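Local coordinates for protein Zn-dependent hydrolase of metallo-beta-lactamase superfamily TM0207 (Thermotoga maritima, PDB 1VJN) that probably hydrolyses a substrate not yet identified, as a zinc-dependent member of the metallo-beta-lactamase superfamily, at residues A[25-30]-A[112-117]; A[45-50]-A[67-72]; A[76-81]-A[105-110]; A[148-153]-A[180-185]; A[166-171]-A[207-212]. One frame throughout, in Å; residues are numbered along the deposited sequence.

Contact 1 (A[25-30]-A[112-117])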
# COMPACT_ATOMS: atom_id res chain seq x y z
N LEU A 25 1.36 8.24 -4.44
CA LEU A 25 0.43 8.97 -3.56
C LEU A 25 0.73 10.45 -3.61
O LEU A 25 1.85 10.88 -3.33
CB LEU A 25 0.58 8.51 -2.10
CG LEU A 25 0.64 7.02 -1.86
CD1 LEU A 25 0.96 6.75 -0.39
CD2 LEU A 25 -0.66 6.39 -2.27
N GLU A 26 -0.27 11.24 -3.94
CA GLU A 26 -0.15 12.68 -3.89
C GLU A 26 -0.99 13.29 -2.76
O GLU A 26 -2.20 13.09 -2.68
CB GLU A 26 -0.55 13.28 -5.21
CG GLU A 26 0.31 12.80 -6.35
CD GLU A 26 -0.25 13.15 -7.71
OE1 GLU A 26 -0.61 14.34 -7.94
OE2 GLU A 26 -0.33 12.24 -8.56
N MSE A 27 -0.30 14.02 -1.90
CA MSE A 27 -0.90 14.67 -0.74
C MSE A 27 0.03 15.82 -0.32
O MSE A 27 1.24 15.64 -0.24
CB MSE A 27 -1.08 13.66 0.41
CG MSE A 27 0.15 12.77 0.72
SE MSE A 27 -0.04 11.52 2.31
CE MSE A 27 -2.08 11.30 2.43
N GLU A 28 -0.55 16.99 -0.07
CA GLU A 28 0.19 18.17 0.42
C GLU A 28 1.10 18.79 -0.64
O GLU A 28 2.13 19.35 -0.28
CB GLU A 28 1.05 17.81 1.64
CG GLU A 28 0.39 16.94 2.70
CD GLU A 28 -0.56 17.71 3.59
OE1 GLU A 28 -0.55 18.97 3.54
OE2 GLU A 28 -1.32 17.05 4.32
N GLY A 29 0.74 18.70 -1.92
CA GLY A 29 1.64 19.12 -3.01
C GLY A 29 2.94 18.29 -3.05
O GLY A 29 3.96 18.77 -3.52
N LYS A 30 2.91 17.06 -2.51
CA LYS A 30 4.07 16.19 -2.54
C LYS A 30 3.66 14.86 -3.13
O LYS A 30 2.49 14.55 -3.17
CB LYS A 30 4.64 15.96 -1.14
CG LYS A 30 5.13 17.24 -0.44
CD LYS A 30 6.19 18.00 -1.29
CE LYS A 30 6.59 19.37 -0.66
NZ LYS A 30 6.59 20.47 -1.68
N GLU A 112 0.84 9.98 6.73
CA GLU A 112 -0.16 10.78 7.41
C GLU A 112 -0.14 12.14 6.76
O GLU A 112 0.87 12.83 6.80
CB GLU A 112 0.16 10.87 8.91
CG GLU A 112 -0.89 11.60 9.74
CD GLU A 112 -0.88 11.22 11.24
OE1 GLU A 112 -0.05 10.38 11.67
OE2 GLU A 112 -1.72 11.77 11.99
N GLY A 113 -1.25 12.49 6.11
CA GLY A 113 -1.31 13.73 5.33
C GLY A 113 -2.70 14.12 4.93
O GLY A 113 -3.49 13.28 4.48
N GLU A 114 -3.00 15.41 5.06
CA GLU A 114 -4.33 15.95 4.81
C GLU A 114 -5.39 15.31 5.70
O GLU A 114 -6.49 15.03 5.23
CB GLU A 114 -4.72 15.77 3.33
CG GLU A 114 -4.42 17.00 2.48
CD GLU A 114 -3.70 16.63 1.20
OE1 GLU A 114 -3.42 15.42 1.03
OE2 GLU A 114 -3.41 17.55 0.39
N GLY A 115 -5.05 15.09 6.98
CA GLY A 115 -5.91 14.29 7.87
C GLY A 115 -6.39 12.95 7.30
O GLY A 115 -7.53 12.55 7.52
N ILE A 116 -5.54 12.27 6.53
CA ILE A 116 -5.83 10.94 6.01
C ILE A 116 -4.58 10.13 6.30
O ILE A 116 -3.46 10.64 6.12
CB ILE A 116 -6.16 10.97 4.49
CG1 ILE A 116 -7.43 11.81 4.22
CG2 ILE A 116 -6.36 9.54 3.94
CD1 ILE A 116 -7.92 11.82 2.76
N LYS A 117 -4.76 8.90 6.80
CA LYS A 117 -3.67 7.98 7.04
C LYS A 117 -3.75 6.85 6.03
O LYS A 117 -4.76 6.13 5.92
CB LYS A 117 -3.70 7.39 8.47
CG LYS A 117 -3.18 8.32 9.55
CD LYS A 117 -3.78 7.94 10.88
CE LYS A 117 -3.13 8.66 12.04
NZ LYS A 117 -3.73 10.03 12.23

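Contact 2 (A[45-50]-A[67-72])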
# COMPACT_ATOMS: atom_id res chain seq x y z
N ILE A 45 7.15 1.44 -17.40
CA ILE A 45 7.90 2.23 -16.41
C ILE A 45 7.06 3.38 -15.80
O ILE A 45 6.49 4.19 -16.54
CB ILE A 45 9.19 2.80 -17.05
N PRO A 46 6.96 3.43 -14.47
CA PRO A 46 6.36 4.59 -13.79
C PRO A 46 7.05 5.88 -14.20
O PRO A 46 8.25 6.05 -13.96
CB PRO A 46 6.60 4.30 -12.29
CG PRO A 46 6.85 2.80 -12.18
CD PRO A 46 7.38 2.38 -13.52
N ASN A 47 6.31 6.78 -14.84
CA ASN A 47 6.88 8.03 -15.32
C ASN A 47 6.43 9.14 -14.38
O ASN A 47 5.42 9.81 -14.65
CB ASN A 47 6.41 8.29 -16.76
CG ASN A 47 7.48 8.96 -17.62
OD1 ASN A 47 8.48 9.47 -17.13
ND2 ASN A 47 7.25 8.96 -18.94
N VAL A 48 7.15 9.33 -13.27
CA VAL A 48 6.67 10.21 -12.18
C VAL A 48 7.80 10.89 -11.38
O VAL A 48 8.86 10.29 -11.20
CB VAL A 48 5.69 9.39 -11.27
CG1 VAL A 48 5.82 9.76 -9.78
CG2 VAL A 48 4.24 9.55 -11.77
N THR A 49 7.53 12.13 -10.93
CA THR A 49 8.46 12.96 -10.13
C THR A 49 8.19 12.90 -8.60
O THR A 49 7.20 13.44 -8.10
CB THR A 49 8.41 14.43 -10.58
OG1 THR A 49 9.06 14.60 -11.84
CG2 THR A 49 9.25 15.32 -9.66
N ALA A 50 9.10 12.30 -7.85
CA ALA A 50 8.82 12.01 -6.48
C ALA A 50 9.62 12.88 -5.51
O ALA A 50 10.75 13.24 -5.79
CB ALA A 50 9.12 10.54 -6.25
N LEU A 67 14.97 4.92 -11.94
CA LEU A 67 14.21 5.56 -13.01
C LEU A 67 13.04 6.47 -12.55
O LEU A 67 12.30 6.99 -13.40
CB LEU A 67 13.65 4.48 -13.94
CG LEU A 67 14.68 3.68 -14.74
CD1 LEU A 67 13.95 2.59 -15.52
CD2 LEU A 67 15.52 4.55 -15.71
N VAL A 68 12.87 6.66 -11.24
CA VAL A 68 11.89 7.61 -10.70
C VAL A 68 12.54 8.98 -10.81
O VAL A 68 13.73 9.09 -10.65
CB VAL A 68 11.55 7.32 -9.21
CG1 VAL A 68 10.57 8.34 -8.64
CG2 VAL A 68 10.96 5.92 -9.05
N LYS A 69 11.77 10.02 -11.07
CA LYS A 69 12.39 11.35 -11.21
C LYS A 69 12.21 12.14 -9.93
O LYS A 69 11.43 11.79 -9.07
CB LYS A 69 11.78 12.11 -12.38
CG LYS A 69 12.07 11.50 -13.74
CD LYS A 69 11.02 11.96 -14.78
CE LYS A 69 11.48 11.65 -16.21
NZ LYS A 69 10.59 12.20 -17.30
N GLY A 70 12.90 13.27 -9.86
CA GLY A 70 12.85 14.14 -8.73
C GLY A 70 14.06 13.88 -7.84
O GLY A 70 14.82 12.92 -8.04
N ASN A 71 14.21 14.73 -6.84
CA ASN A 71 15.31 14.68 -5.90
C ASN A 71 14.73 14.15 -4.61
O ASN A 71 14.49 14.88 -3.67
CB ASN A 71 15.84 16.09 -5.73
CG ASN A 71 16.40 16.64 -7.01
OD1 ASN A 71 16.99 15.91 -7.77
ND2 ASN A 71 16.23 17.93 -7.25
N PHE A 72 14.50 12.85 -4.57
CA PHE A 72 13.71 12.27 -3.49
C PHE A 72 14.53 11.75 -2.33
O PHE A 72 15.73 11.53 -2.44
CB PHE A 72 12.79 11.17 -4.03
CG PHE A 72 13.47 10.22 -4.97
CD1 PHE A 72 14.25 9.18 -4.48
CD2 PHE A 72 13.33 10.35 -6.33
CE1 PHE A 72 14.88 8.30 -5.37
CE2 PHE A 72 13.97 9.50 -7.21
CZ PHE A 72 14.71 8.46 -6.74

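Contact 3 (A[76-81]-A[105-110])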
# COMPACT_ATOMS: atom_id res chain seq x y z
N ASP A 76 14.04 3.21 3.44
CA ASP A 76 14.03 1.77 3.40
C ASP A 76 14.34 1.13 4.75
O ASP A 76 14.71 -0.01 4.79
CB ASP A 76 15.02 1.26 2.36
CG ASP A 76 16.44 1.72 2.62
OD1 ASP A 76 16.75 2.32 3.68
OD2 ASP A 76 17.33 1.56 1.76
N ARG A 77 14.12 1.88 5.83
CA ARG A 77 14.28 1.39 7.19
C ARG A 77 13.11 1.84 8.05
O ARG A 77 12.52 2.88 7.78
CB ARG A 77 15.58 1.93 7.78
CG ARG A 77 16.75 1.31 7.16
CD ARG A 77 18.07 1.90 7.45
NE ARG A 77 19.03 1.16 6.63
CZ ARG A 77 19.64 0.03 6.99
NH1 ARG A 77 19.49 -0.49 8.22
NH2 ARG A 77 20.46 -0.55 6.12
N PRO A 78 12.80 1.08 9.11
CA PRO A 78 11.75 1.48 10.07
C PRO A 78 12.09 2.80 10.83
O PRO A 78 13.22 3.24 10.85
CB PRO A 78 11.66 0.29 11.03
CG PRO A 78 12.81 -0.55 10.77
CD PRO A 78 13.42 -0.20 9.48
N GLY A 79 11.07 3.43 11.41
CA GLY A 79 11.24 4.63 12.22
C GLY A 79 10.25 5.70 11.83
O GLY A 79 9.28 5.47 11.11
N ALA A 80 10.51 6.90 12.32
CA ALA A 80 9.60 8.00 12.15
C ALA A 80 10.31 9.11 11.39
O ALA A 80 11.39 9.52 11.75
CB ALA A 80 9.14 8.50 13.50
N TYR A 81 9.68 9.57 10.33
CA TYR A 81 10.28 10.55 9.47
C TYR A 81 9.27 11.62 9.12
O TYR A 81 8.06 11.43 9.16
CB TYR A 81 10.74 9.90 8.17
CG TYR A 81 11.49 8.61 8.34
CD1 TYR A 81 10.83 7.38 8.49
CD2 TYR A 81 12.89 8.60 8.33
CE1 TYR A 81 11.55 6.20 8.64
CE2 TYR A 81 13.60 7.44 8.48
CZ TYR A 81 12.93 6.25 8.63
OH TYR A 81 13.68 5.11 8.75
N LYS A 105 13.42 -8.72 4.83
CA LYS A 105 12.57 -7.96 5.75
C LYS A 105 11.28 -7.49 5.08
O LYS A 105 11.16 -7.61 3.87
CB LYS A 105 13.31 -6.72 6.27
CG LYS A 105 13.47 -5.61 5.20
CD LYS A 105 14.61 -4.70 5.52
CE LYS A 105 14.73 -3.64 4.44
NZ LYS A 105 15.90 -2.71 4.64
N ASN A 106 10.36 -6.92 5.86
CA ASN A 106 9.16 -6.27 5.32
C ASN A 106 8.88 -5.06 6.17
O ASN A 106 8.69 -5.17 7.38
CB ASN A 106 7.95 -7.20 5.27
CG ASN A 106 6.81 -6.61 4.52
OD1 ASN A 106 6.88 -6.44 3.28
ND2 ASN A 106 5.78 -6.22 5.24
N ILE A 107 8.90 -3.90 5.54
CA ILE A 107 8.55 -2.70 6.23
C ILE A 107 7.23 -2.19 5.68
O ILE A 107 7.10 -1.95 4.51
CB ILE A 107 9.62 -1.67 6.07
CG1 ILE A 107 10.98 -2.22 6.52
CG2 ILE A 107 9.29 -0.40 6.92
CD1 ILE A 107 12.12 -1.34 6.22
N VAL A 108 6.28 -2.04 6.60
CA VAL A 108 4.99 -1.39 6.42
C VAL A 108 5.22 0.10 6.60
O VAL A 108 5.85 0.54 7.57
CB VAL A 108 4.02 -1.91 7.52
CG1 VAL A 108 2.79 -1.11 7.57
CG2 VAL A 108 3.74 -3.40 7.34
N PHE A 109 4.73 0.90 5.67
CA PHE A 109 4.83 2.35 5.80
C PHE A 109 3.50 2.98 6.01
O PHE A 109 2.52 2.60 5.37
CB PHE A 109 5.51 2.93 4.54
CG PHE A 109 6.99 2.69 4.53
CD1 PHE A 109 7.81 3.44 5.34
CD2 PHE A 109 7.56 1.71 3.73
CE1 PHE A 109 9.14 3.21 5.36
CE2 PHE A 109 8.92 1.49 3.78
CZ PHE A 109 9.70 2.23 4.56
N VAL A 110 3.45 3.96 6.88
CA VAL A 110 2.24 4.69 7.11
C VAL A 110 2.48 6.16 6.73
O VAL A 110 3.44 6.78 7.17
CB VAL A 110 1.82 4.56 8.57
CG1 VAL A 110 0.52 5.28 8.81
CG2 VAL A 110 1.65 3.09 8.94

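Contact 4 (A[148-153]-A[180-185])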
# COMPACT_ATOMS: atom_id res chain seq x y z
N GLY A 148 -1.99 -14.89 -1.00
CA GLY A 148 -2.01 -16.12 -0.15
C GLY A 148 -0.84 -17.08 0.12
O GLY A 148 -0.89 -17.88 1.10
N THR A 149 0.18 -17.07 -0.70
CA THR A 149 1.30 -18.04 -0.47
C THR A 149 2.55 -17.27 -0.04
O THR A 149 3.16 -17.55 0.98
CB THR A 149 1.54 -18.75 -1.80
OG1 THR A 149 0.43 -19.60 -2.05
CG2 THR A 149 2.73 -19.70 -1.78
N TYR A 150 2.89 -16.26 -0.84
CA TYR A 150 4.05 -15.38 -0.65
C TYR A 150 3.71 -14.24 0.31
O TYR A 150 4.59 -13.56 0.82
CB TYR A 150 4.45 -14.80 -2.01
CG TYR A 150 4.54 -15.90 -3.01
CD1 TYR A 150 5.55 -16.86 -2.91
CD2 TYR A 150 3.56 -16.06 -4.00
CE1 TYR A 150 5.61 -17.92 -3.81
CE2 TYR A 150 3.62 -17.10 -4.89
CZ TYR A 150 4.64 -18.04 -4.80
OH TYR A 150 4.69 -19.10 -5.69
N THR A 151 2.42 -14.01 0.50
CA THR A 151 1.90 -13.04 1.46
C THR A 151 0.72 -13.67 2.12
O THR A 151 0.37 -14.82 1.87
CB THR A 151 1.44 -11.74 0.75
OG1 THR A 151 0.30 -12.00 -0.11
CG2 THR A 151 2.53 -11.20 -0.21
N ILE A 152 0.04 -12.90 2.94
CA ILE A 152 -1.24 -13.29 3.48
C ILE A 152 -2.23 -13.50 2.36
O ILE A 152 -2.04 -12.99 1.24
CB ILE A 152 -1.76 -12.26 4.48
CG1 ILE A 152 -1.71 -10.82 3.94
CG2 ILE A 152 -0.93 -12.31 5.76
CD1 ILE A 152 -2.43 -9.79 4.83
N GLY A 153 -3.26 -14.26 2.68
CA GLY A 153 -4.36 -14.59 1.82
C GLY A 153 -5.54 -13.71 2.15
O GLY A 153 -5.44 -12.81 3.01
N LYS A 180 0.88 -15.58 -12.00
CA LYS A 180 -0.23 -16.41 -11.57
C LYS A 180 0.10 -17.58 -10.62
O LYS A 180 -0.76 -17.95 -9.83
CB LYS A 180 -1.02 -16.91 -12.79
CG LYS A 180 -0.20 -17.57 -13.87
CD LYS A 180 -0.96 -17.69 -15.19
CE LYS A 180 -0.27 -18.75 -16.11
NZ LYS A 180 -1.12 -19.30 -17.22
N PHE A 181 1.32 -18.14 -10.71
CA PHE A 181 1.70 -19.34 -9.96
C PHE A 181 1.53 -19.17 -8.45
O PHE A 181 2.12 -18.28 -7.82
CB PHE A 181 3.13 -19.76 -10.30
CG PHE A 181 3.44 -21.17 -9.92
CD1 PHE A 181 3.18 -22.21 -10.77
CD2 PHE A 181 3.99 -21.44 -8.67
CE1 PHE A 181 3.44 -23.52 -10.40
CE2 PHE A 181 4.26 -22.76 -8.28
CZ PHE A 181 3.99 -23.78 -9.15
N ASN A 182 0.68 -20.01 -7.88
CA ASN A 182 0.33 -19.94 -6.47
C ASN A 182 -0.13 -18.59 -6.01
O ASN A 182 0.24 -18.15 -4.90
CB ASN A 182 1.52 -20.34 -5.60
CG ASN A 182 1.64 -21.80 -5.44
OD1 ASN A 182 0.66 -22.54 -5.56
ND2 ASN A 182 2.83 -22.25 -5.15
N LEU A 183 -0.91 -17.90 -6.83
CA LEU A 183 -1.51 -16.65 -6.39
C LEU A 183 -3.02 -16.74 -6.58
O LEU A 183 -3.47 -17.10 -7.65
CB LEU A 183 -1.01 -15.51 -7.23
CG LEU A 183 0.38 -14.99 -7.03
CD1 LEU A 183 0.56 -13.81 -7.96
CD2 LEU A 183 0.58 -14.58 -5.56
N LEU A 184 -3.79 -16.39 -5.56
CA LEU A 184 -5.24 -16.44 -5.64
C LEU A 184 -5.77 -15.23 -6.40
O LEU A 184 -5.15 -14.17 -6.41
CB LEU A 184 -5.84 -16.49 -4.24
CG LEU A 184 -5.50 -17.73 -3.41
CD1 LEU A 184 -5.87 -17.54 -1.94
CD2 LEU A 184 -6.16 -19.01 -3.99
N PRO A 185 -6.93 -15.39 -7.04
CA PRO A 185 -7.58 -14.27 -7.68
C PRO A 185 -8.10 -13.25 -6.65
O PRO A 185 -8.39 -13.61 -5.53
CB PRO A 185 -8.73 -14.93 -8.42
CG PRO A 185 -9.03 -16.13 -7.65
CD PRO A 185 -7.69 -16.65 -7.21
O HOH W 1 -2.01 -18.54 -2.72

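Contact 5 (A[166-171]-A[207-212])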
# COMPACT_ATOMS: atom_id res chain seq x y z
N ALA A 166 -9.73 -0.18 8.78
CA ALA A 166 -9.51 0.41 7.44
C ALA A 166 -10.84 0.74 6.77
O ALA A 166 -11.78 -0.06 6.83
CB ALA A 166 -8.76 -0.55 6.55
N LYS A 167 -10.90 1.88 6.09
CA LYS A 167 -12.10 2.30 5.38
C LYS A 167 -11.98 1.95 3.90
O LYS A 167 -12.63 1.02 3.43
CB LYS A 167 -12.31 3.80 5.57
CG LYS A 167 -12.45 4.22 7.00
CD LYS A 167 -13.71 3.61 7.61
CE LYS A 167 -13.75 3.80 9.13
NZ LYS A 167 -14.19 2.54 9.83
N VAL A 168 -11.15 2.69 3.16
CA VAL A 168 -10.85 2.32 1.79
C VAL A 168 -9.82 1.24 1.85
O VAL A 168 -8.78 1.40 2.48
CB VAL A 168 -10.30 3.47 0.98
CG1 VAL A 168 -9.79 2.97 -0.40
CG2 VAL A 168 -11.38 4.52 0.80
N ILE A 169 -10.14 0.10 1.23
CA ILE A 169 -9.24 -1.03 1.15
C ILE A 169 -8.87 -1.35 -0.31
O ILE A 169 -9.76 -1.64 -1.13
CB ILE A 169 -9.90 -2.27 1.78
CG1 ILE A 169 -10.13 -2.10 3.29
CG2 ILE A 169 -9.02 -3.46 1.53
CD1 ILE A 169 -11.14 -3.09 3.90
N ILE A 170 -7.57 -1.34 -0.63
CA ILE A 170 -7.16 -1.63 -1.98
C ILE A 170 -6.31 -2.89 -1.94
O ILE A 170 -5.21 -2.87 -1.37
CB ILE A 170 -6.40 -0.44 -2.60
CG1 ILE A 170 -7.28 0.83 -2.66
CG2 ILE A 170 -5.86 -0.79 -3.98
CD1 ILE A 170 -6.53 2.15 -2.74
N PRO A 171 -6.82 -4.00 -2.51
CA PRO A 171 -6.02 -5.25 -2.56
C PRO A 171 -4.86 -5.17 -3.58
O PRO A 171 -4.93 -4.42 -4.59
CB PRO A 171 -7.02 -6.32 -3.03
CG PRO A 171 -8.08 -5.53 -3.84
CD PRO A 171 -8.15 -4.16 -3.16
N GLU A 207 -12.32 13.73 0.52
CA GLU A 207 -12.50 13.87 1.94
C GLU A 207 -12.05 12.60 2.64
O GLU A 207 -11.86 11.57 2.00
CB GLU A 207 -13.96 14.13 2.27
CG GLU A 207 -14.89 12.98 1.90
CD GLU A 207 -16.34 13.24 2.32
OE1 GLU A 207 -16.66 14.37 2.74
OE2 GLU A 207 -17.16 12.29 2.23
N LYS A 208 -11.94 12.66 3.96
CA LYS A 208 -11.55 11.49 4.73
C LYS A 208 -12.67 10.45 4.58
O LYS A 208 -13.83 10.79 4.77
CB LYS A 208 -11.34 11.86 6.21
CG LYS A 208 -10.80 10.71 7.10
CD LYS A 208 -11.59 10.58 8.39
CE LYS A 208 -10.94 11.29 9.54
NZ LYS A 208 -10.04 10.36 10.28
N PRO A 209 -12.34 9.21 4.22
CA PRO A 209 -13.36 8.17 4.06
C PRO A 209 -14.23 7.99 5.29
O PRO A 209 -13.70 7.79 6.37
CB PRO A 209 -12.54 6.91 3.81
CG PRO A 209 -11.23 7.38 3.31
CD PRO A 209 -10.99 8.70 3.92
N LYS A 210 -15.55 8.06 5.13
CA LYS A 210 -16.47 7.83 6.24
C LYS A 210 -16.76 6.35 6.36
O LYS A 210 -16.85 5.83 7.46
CB LYS A 210 -17.80 8.57 6.02
CG LYS A 210 -17.69 10.10 6.03
CD LYS A 210 -18.98 10.77 5.55
CE LYS A 210 -20.19 10.57 6.52
NZ LYS A 210 -20.25 11.59 7.62
N GLU A 211 -16.90 5.67 5.22
CA GLU A 211 -17.31 4.27 5.22
C GLU A 211 -16.31 3.35 4.58
O GLU A 211 -15.45 3.76 3.84
CB GLU A 211 -18.62 4.09 4.46
CG GLU A 211 -19.68 5.10 4.82
CD GLU A 211 -21.05 4.65 4.35
OE1 GLU A 211 -21.12 3.68 3.55
OE2 GLU A 211 -22.05 5.27 4.78
N ARG A 212 -16.49 2.07 4.87
CA ARG A 212 -15.67 1.04 4.30
C ARG A 212 -16.04 0.81 2.85
O ARG A 212 -17.21 0.66 2.52
CB ARG A 212 -15.83 -0.27 5.05
CG ARG A 212 -15.10 -1.38 4.32
CD ARG A 212 -14.84 -2.54 5.14
NE ARG A 212 -13.77 -2.28 6.09
CZ ARG A 212 -13.37 -3.16 6.99
NH1 ARG A 212 -13.98 -4.34 7.08
NH2 ARG A 212 -12.39 -2.85 7.82

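Contact 1 (A[25-30]-A[112-117])
Glu28 and Glu114 reach for one another from opposite directions, each carboxylate arriving at the other residue's backbone, and the two carboxylate planes are stacked, 20° apart. The Glu114 carboxylate comes in over the turn at Glu28: its OE2 takes the N-H of Glu28 N at 3.0 Å, met from above the carboxylate plane, while its OE1 presses on Met27 CB at 3.0 Å. In return, a fold in the second torsion (chi2 -78°) brings Glu28 OE2 to 2.5 Å from Glu114 N, a bent bond of doubtful length. Glu28 OE2 and Glu114 OE1 lie 4.2 Å apart, a probably unfavourable approach that the two backbone N-H groups may partly offset. Alongside this polar exchange runs the selenomethionine Met27, its SE 4.0 Å from Gly113 CA and its CE 3.2 Å from Gly113 O; the lack of a side chain at Gly113 makes room for the selenium. Further in, Met27 meets Phe111 and Val118. Both segments hold the two-residue turn of a beta hairpin, 22-27/30-34 in one sheet and 105-113/116-120 in the other, so turn meets turn at the end of the layered sheets of the metallo-hydrolase/oxidoreductase fold.

Contact 2 (A[45-50]-A[67-72])
Ala50 N donates to Lys69 O at 2.7 Å in a nearly straight bond (172°), and Lys69 N donates to Val48 O at 2.9 Å. Together they clasp Thr49 and Lys69 in a single parallel beta bridge whose CA atoms come to 4.4 Å. A third polar link is weak: the extended Lys69 chain carries NZ to 3.5 Å from Asn47 OD1. The bridge falls just ahead of strands 52-54 and 73-75, which lie side by side and parallel at the edge of the six-stranded sheet. The chain between the two segments bears the HxHxDH signature of the superfamily, which in relatives binds zinc. On one flank of the bridge the Thr49 and Lys69 side chains cross at about a right angle, OG1 against the lysine CB, and Thr49 CG2 rests over the bare CA of Gly70. On the other, Val68 turns CG1 anti to its own N (chi1 178°), which sets that methyl 3.6 Å from Ala50 CB. Farther along, Phe72 brings its CB to 3.4 Å from Ala50 O, which also lies in plane at the ring edge. Inward, Val48 and Ala50 pack on Val33, and Val68 on Pro36.

Contact 3 (A[76-81]-A[105-110])
Asp76 meets segment 105-110 of strand 105-113 through its backbone: Asp76 O receives the ammonium of Lys105 NZ at 3.0 Å, almost straight along the C=O axis (172°). The lysine starts from a torsion that tucks CG between its own N and carbonyl carbon (chi1 72°) and then runs fully extended, which is how its tip spans the gap. The Asp76 carboxylate, 5.2 Å from OD1 to Lys105 NZ, is too distant for a salt bridge but probably favours the positive charge there. Ile107 CD1 crowds the same carbonyl, 3.2 Å from Asp76 O. At the next residue the methyl lies 3.6 Å from Arg77 CA, while the arginine CB points away and Arg77 NE forms a long ion pair with Asp76 OD1. Arg77 O approaches Phe109 CE1 obliquely, and it also takes the hydroxyl of Tyr81 OH at 2.7 Å, which comes from above the carbonyl plane. Pro78 then crosses Ile107 at about a right angle, its CD 3.7 Å from Ile107 CD1, so that this one methyl serves three consecutive residues. Behind it Ile107 CG2 sits on one face of the Phe109 ring, offset toward the rim, and Phe109 packs further on Ile75 and Ile88. From Gly79 the chain becomes strand and pairs with strand 86-95, while Tyr81 turns to Ile75. Segment 76-81 thus carries the chain from edge strand 73-75 of one sheet to edge strand 79-83 of the other, a sheet-to-sheet connection within the two-sheet sandwich of the metallo-beta-lactamase fold.

Contact 4 (A[148-153]-A[180-185])
Two loops approach with Thr149 and Asn182 opposed, their CA atoms 6.4 Å apart, Asn182 standing at a corner of the type II beta turn that Leu183 N closes on Lys180 O. A water bridges them: Thr149 OG1 donates to it at 2.7 Å, and it donates to Asn182 O at 3.2 Å. Tyr150 contributes the largest share of the packing. Its phenol reaches past the turn edge-on, with Phe181 O and Leu183 CD2 both in the plane of the ring; the Leu183 methyl lies 3.7 Å from Tyr150 CD2. Tyr150 OH comes to 3.4 Å from Asn182 CB and lies at the edge of the Phe181 ring, whereas its bond to Phe181 O is weak and not settled. With OG1 beside the backbone N (chi1 -70°), Thr149 holds its CG2 methyl over the centre of the Tyr150 ring, 3.9 Å above it. Leu184 CD1 faces Gly148, which has no side chain to block it. Lys175 NZ binds Leu183 O, tying the turn to the chain after strand 168-172. Gly153 is the N-cap of helix 154-163, and Leu184 packs on Pro154 at its start.

Contact 5 (A[166-171]-A[207-212])
Arg212 lays one face of its guanidinium over the CD1 methyl of Ile169, with NE 3.5 Å from Ile169 CD1 and the methyl offset toward the rim of the flat group. In its own plane the same group grips Ala166 O side-on with two nitrogens, NE at 3.1 Å and NH2 at 3.0 Å. NE comes nearly end-on to the carbonyl, whereas NH2 meets a lone pair in the carbonyl plane. Two bonds to one oxygen, with a methyl against a face, leave the guanidinium little freedom to rotate. A bend at the third torsion (chi3 -74°) swings the group back over the 166-171 segment, and its remaining nitrogen, NH1, forms a salt bridge with Asp162. At the root of the arginine the backbones touch: Arg212 CA makes a C-H contact with Lys167 O at 3.2 Å. Next comes Pro209, whose ring is wedged against two residues. Its CB lies 3.6 Å from Lys167 CB, and its CG 3.8 Å from Val168 CG2, the proline and valine side chains crossing at about a right angle. Lys167, kinked at chi2, runs along the loop backbone with CD near Lys210 O before its NZ turns away to a weak bond with Asn165. Just beyond the contact, strand 213-216 lies parallel beside 168-172, Lys167 and Ile169 bonding to Lys213 through the backbone. Helix 154-163 covers this part of the sheet: it supplies Asp162, and its Ala161 touches both Ile169 and Arg212. Strand 141-145 lies on the other flank of 168-172, where Val168 meets Val141.

In the fold
Contacts 1, 3 and 5 are partly buried, whereas contacts 2 and 4 are surface meetings of loops. Contact 1 joins hairpin turns from the two sheets; contact 3, which follows contact 2 directly in sequence, sets the link between the sheets against strand 105-113, which contact 1 also uses. Contact 5 lies at the eight-stranded sheet, sets the loop before strand 213-216 against the start of its parallel neighbour 168-172, and touches contact 1 where Gly115 and Ile116 pack on Glu207 and Lys208. Chemistry differs accordingly: paired carboxylates at the turns in contact 1, a backbone bridge in contact 2, a lysine on a carbonyl in contact 3, a water in contact 4, a guanidinium in contact 5.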